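Long-range contact in 3-oxosteroid 1-dehydrogenase (Sterolibacterium denitrificans, PDB 7P18), which probably catalyses the FAD-dependent 1,2-dehydrogenation of 3-oxosteroids and is held here with androsta-1,4-diene-3,17-dione bound: residues F146-L157 against S200-N210. Residues are numbered along the deposited sequence; the frame is centred on the assembly and turned at random.
Sequences FANLRMAYTGTL and SRHDRKRGLGN
The methyl CE of Met151 is wedged between two flat groups, resting on one face of the His202 ring, 3.8 Å from its centroid in a CH-pi contact, and on one face of the Arg206 guanidinium, 3.5 Å from NH2. Bends at chi2 and chi3 (both near -60°) curl the thioether inward to reach them. His202 CB meets the Phe146 ring at its edge, 3.9 Å from CZ, while Ala152 CB abuts the guanidinium edge. Asn210 ties the loop before strand 157-158 to helix 208-222 beside the steroid site, where Thr156 touches the bound steroid and packs its CB against Leu208 CD1. Arg206, on strand 205-206, which pairs antiparallel with strand 131-138, packs against the loop and braces Asn210 OD1 side-on through NE (3.0 Å) and NH2 (2.9 Å), as NH1 donates to Asp203 O. Asn210 ND2 donates to Arg150 O, 2.8 Å away and in the carbonyl plane, and also to Ala47 O. With an alanine here, Arg150 O would probably lose this donor and Arg206 NE and NH2 their shared acceptor, leaving mainly the NH1 bond to hold the guanidinium. A water accepts weakly from Arg206 NH2 and donates to Ala152 O.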
loop_
_atom_site.group_PDB
_atom_site.type_symbol
_atom_site.label_atom_id
_atom_site.label_comp_id
_atom_site.label_asym_id
_atom_site.label_seq_id
_atom_site.Cartn_x
_atom_site.Cartn_y
_atom_site.Cartn_z
ATOM N N PHE A 146 15.459 5.521 16.156
ATOM C CA PHE A 146 14.649 4.289 16.119
ATOM C C PHE A 146 13.366 4.490 16.934
ATOM O O PHE A 146 12.294 4.018 16.500
ATOM C CB PHE A 146 15.447 3.072 16.577
ATOM C CG PHE A 146 14.619 1.816 16.595
ATOM C CD1 PHE A 146 14.056 1.333 15.423
ATOM C CD2 PHE A 146 14.356 1.147 17.790
ATOM C CE1 PHE A 146 13.285 0.189 15.423
ATOM C CE2 PHE A 146 13.533 0.034 17.795
ATOM C CZ PHE A 146 13.039 -0.467 16.613
ATOM N N ALA A 147 13.432 5.247 18.034
ATOM C CA ALA A 147 12.283 5.446 18.951
ATOM C C ALA A 147 11.115 6.112 18.215
ATOM O O ALA A 147 9.975 5.922 18.643
ATOM C CB ALA A 147 12.710 6.270 20.157
ATOM N N ASN A 148 11.390 6.857 17.135
ATOM C CA ASN A 148 10.382 7.683 16.416
ATOM C C ASN A 148 9.930 7.053 15.088
ATOM O O ASN A 148 9.093 7.687 14.402
ATOM C CB ASN A 148 10.937 9.092 16.221
ATOM C CG ASN A 148 11.210 9.780 17.544
ATOM O OD1 ASN A 148 10.388 9.700 18.465
ATOM N ND2 ASN A 148 12.337 10.479 17.611
ATOM N N LEU A 149 10.393 5.846 14.752
ATOM C CA LEU A 149 9.910 5.089 13.562
ATOM C C LEU A 149 8.473 4.621 13.813
ATOM O O LEU A 149 8.202 4.003 14.894
ATOM C CB LEU A 149 10.844 3.906 13.295
ATOM C CG LEU A 149 10.417 2.900 12.217
ATOM C CD1 LEU A 149 10.328 3.540 10.839
ATOM C CD2 LEU A 149 11.390 1.738 12.170
ATOM N N ARG A 150 7.574 4.878 12.865
ATOM C CA ARG A 150 6.228 4.239 12.868
ATOM C C ARG A 150 6.430 2.740 12.686
ATOM O O ARG A 150 7.038 2.353 11.662
ATOM C CB ARG A 150 5.297 4.812 11.794
ATOM C CG ARG A 150 3.882 4.249 11.873
ATOM C CD ARG A 150 2.881 5.076 11.087
ATOM N NE ARG A 150 2.811 6.444 11.593
ATOM C CZ ARG A 150 2.085 6.809 12.662
ATOM N NH1 ARG A 150 1.396 5.893 13.331
ATOM N NH2 ARG A 150 2.087 8.062 13.086
ATOM N N MET A 151 6.018 1.904 13.647
ATOM C CA MET A 151 6.467 0.490 13.670
ATOM C C MET A 151 5.540 -0.371 12.823
ATOM O O MET A 151 4.320 -0.098 12.736
ATOM C CB MET A 151 6.567 -0.059 15.095
ATOM C CG MET A 151 7.592 0.674 15.929
ATOM S SD MET A 151 9.312 0.581 15.376
ATOM C CE MET A 151 9.542 -1.185 15.306
ATOM N N ALA A 152 6.122 -1.385 12.207
ATOM C CA ALA A 152 5.433 -2.392 11.379
ATOM C C ALA A 152 4.285 -3.001 12.190
ATOM O O ALA A 152 4.456 -3.267 13.402
ATOM C CB ALA A 152 6.411 -3.447 10.904
ATOM N N TYR A 153 3.155 -3.221 11.532
ATOM C CA TYR A 153 2.027 -4.034 12.051
ATOM C C TYR A 153 2.540 -5.460 12.331
ATOM O O TYR A 153 3.307 -6.021 11.524
ATOM C CB TYR A 153 0.867 -4.001 11.063
ATOM C CG TYR A 153 0.255 -2.651 10.753
ATOM C CD1 TYR A 153 0.107 -1.650 11.709
ATOM C CD2 TYR A 153 -0.258 -2.403 9.487
ATOM C CE1 TYR A 153 -0.514 -0.440 11.411
ATOM C CE2 TYR A 153 -0.884 -1.205 9.181
ATOM C CZ TYR A 153 -1.012 -0.216 10.143
ATOM O OH TYR A 153 -1.662 0.951 9.802
ATOM N N THR A 154 2.194 -6.044 13.479
ATOM C CA THR A 154 2.897 -7.249 14.016
ATOM C C THR A 154 2.608 -8.440 13.095
ATOM O O THR A 154 3.435 -9.371 13.053
ATOM C CB THR A 154 2.520 -7.535 15.482
ATOM O OG1 THR A 154 1.126 -7.824 15.485
ATOM C CG2 THR A 154 2.820 -6.393 16.427
ATOM N N GLY A 155 1.523 -8.373 12.326
ATOM C CA GLY A 155 1.155 -9.352 11.294
ATOM C C GLY A 155 2.173 -9.458 10.175
ATOM O O GLY A 155 2.140 -10.465 9.485
ATOM N N THR A 156 3.001 -8.430 9.930
ATOM C CA THR A 156 4.023 -8.447 8.843
ATOM C C THR A 156 5.292 -9.138 9.343
ATOM O O THR A 156 6.269 -9.240 8.559
ATOM C CB THR A 156 4.342 -7.051 8.286
ATOM O OG1 THR A 156 4.933 -6.230 9.290
ATOM C CG2 THR A 156 3.145 -6.357 7.682
ATOM N N LEU A 157 5.292 -9.589 10.601
ATOM C CA LEU A 157 6.474 -10.193 11.261
ATOM C C LEU A 157 6.217 -11.679 11.515
ATOM O O LEU A 157 5.039 -12.068 11.693
ATOM C CB LEU A 157 6.731 -9.457 12.575
ATOM C CG LEU A 157 6.876 -7.942 12.481
ATOM C CD1 LEU A 157 6.890 -7.318 13.874
ATOM C CD2 LEU A 157 8.125 -7.555 11.700
ATOM N N SER A 200 15.534 -4.120 23.598
ATOM C CA SER A 200 14.302 -4.047 22.757
ATOM C C SER A 200 13.728 -5.434 22.461
ATOM O O SER A 200 14.503 -6.349 22.154
ATOM C CB SER A 200 14.605 -3.296 21.472
ATOM O OG SER A 200 13.403 -2.917 20.827
ATOM N N ARG A 201 12.405 -5.559 22.497
ATOM C CA ARG A 201 11.618 -6.732 22.016
ATOM C C ARG A 201 11.313 -6.610 20.504
ATOM O O ARG A 201 10.768 -7.569 19.939
ATOM C CB ARG A 201 10.321 -6.865 22.816
ATOM C CG ARG A 201 10.530 -6.784 24.326
ATOM C CD ARG A 201 9.415 -7.396 25.161
ATOM N NE ARG A 201 9.158 -8.793 24.840
ATOM C CZ ARG A 201 9.951 -9.824 25.152
ATOM N NH1 ARG A 201 11.083 -9.638 25.812
ATOM N NH2 ARG A 201 9.607 -11.053 24.797
ATOM N N HIS A 202 11.595 -5.460 19.883
ATOM C CA HIS A 202 11.501 -5.243 18.407
ATOM C C HIS A 202 12.717 -5.872 17.725
ATOM O O HIS A 202 13.847 -5.673 18.220
ATOM C CB HIS A 202 11.471 -3.745 18.071
ATOM C CG HIS A 202 10.260 -3.032 18.566
ATOM N ND1 HIS A 202 8.982 -3.506 18.330
ATOM C CD2 HIS A 202 10.130 -1.866 19.233
ATOM C CE1 HIS A 202 8.106 -2.667 18.851
ATOM N NE2 HIS A 202 8.799 -1.646 19.419
ATOM N N ASP A 203 12.505 -6.554 16.596
ATOM C CA ASP A 203 13.631 -7.003 15.742
ATOM C C ASP A 203 14.397 -5.756 15.333
ATOM O O ASP A 203 13.771 -4.761 14.887
ATOM C CB ASP A 203 13.132 -7.829 14.555
ATOM C CG ASP A 203 14.206 -8.568 13.794
ATOM O OD1 ASP A 203 15.409 -8.272 14.000
ATOM O OD2 ASP A 203 13.811 -9.390 12.943
ATOM N N ARG A 204 15.702 -5.786 15.559
ATOM C CA ARG A 204 16.673 -4.763 15.120
ATOM C C ARG A 204 16.669 -4.651 13.578
ATOM O O ARG A 204 16.949 -3.550 13.038
ATOM C CB ARG A 204 18.057 -5.203 15.599
ATOM C CG ARG A 204 19.173 -4.263 15.187
ATOM C CD ARG A 204 20.411 -4.510 16.017
ATOM N NE ARG A 204 21.019 -5.769 15.671
ATOM C CZ ARG A 204 21.997 -5.915 14.792
ATOM N NH1 ARG A 204 22.487 -4.875 14.142
ATOM N NH2 ARG A 204 22.483 -7.120 14.563
ATOM N N LYS A 205 16.516 -5.788 12.923
ATOM C CA LYS A 205 16.367 -5.880 11.452
ATOM C C LYS A 205 14.923 -5.528 11.118
ATOM O O LYS A 205 13.977 -6.138 11.704
ATOM C CB LYS A 205 16.716 -7.267 10.916
ATOM C CG LYS A 205 18.141 -7.731 11.185
ATOM C CD LYS A 205 19.153 -6.821 10.600
ATOM C CE LYS A 205 20.558 -7.289 10.872
ATOM N NZ LYS A 205 21.500 -6.681 9.909
ATOM N N ARG A 206 14.761 -4.588 10.198
ATOM C CA ARG A 206 13.430 -4.189 9.684
ATOM C C ARG A 206 13.301 -4.666 8.232
ATOM O O ARG A 206 14.288 -4.674 7.490
ATOM C CB ARG A 206 13.275 -2.673 9.850
ATOM C CG ARG A 206 13.656 -2.093 11.208
ATOM C CD ARG A 206 13.001 -2.785 12.388
ATOM N NE ARG A 206 11.556 -2.836 12.322
ATOM C CZ ARG A 206 10.771 -3.691 12.982
ATOM N NH1 ARG A 206 11.272 -4.613 13.789
ATOM N NH2 ARG A 206 9.461 -3.628 12.829
ATOM N N GLY A 207 12.089 -5.045 7.859
ATOM C CA GLY A 207 11.715 -5.500 6.512
ATOM C C GLY A 207 10.608 -4.661 5.916
ATOM O O GLY A 207 10.006 -3.828 6.637
ATOM N N LEU A 208 10.359 -4.862 4.629
ATOM C CA LEU A 208 9.180 -4.318 3.920
ATOM C C LEU A 208 9.182 -2.802 4.072
ATOM O O LEU A 208 10.264 -2.219 3.971
ATOM C CB LEU A 208 7.926 -4.971 4.494
ATOM C CG LEU A 208 7.942 -6.495 4.495
ATOM C CD1 LEU A 208 6.651 -7.027 5.116
ATOM C CD2 LEU A 208 8.138 -7.076 3.102
ATOM N N GLY A 209 8.022 -2.178 4.287
ATOM C CA GLY A 209 7.928 -0.709 4.379
ATOM C C GLY A 209 8.699 -0.188 5.559
ATOM O O GLY A 209 9.099 0.974 5.564
ATOM N N ASN A 210 8.892 -0.999 6.598
ATOM C CA ASN A 210 9.662 -0.548 7.786
ATOM C C ASN A 210 11.142 -0.433 7.410
ATOM O O ASN A 210 11.818 0.508 7.882
ATOM C CB ASN A 210 9.399 -1.491 8.967
ATOM C CG ASN A 210 8.929 -0.766 10.215
ATOM O OD1 ASN A 210 9.345 -1.131 11.296
ATOM N ND2 ASN A 210 8.074 0.234 10.086
HETATM O O HOH W 1 7.025 -3.705 14.376
#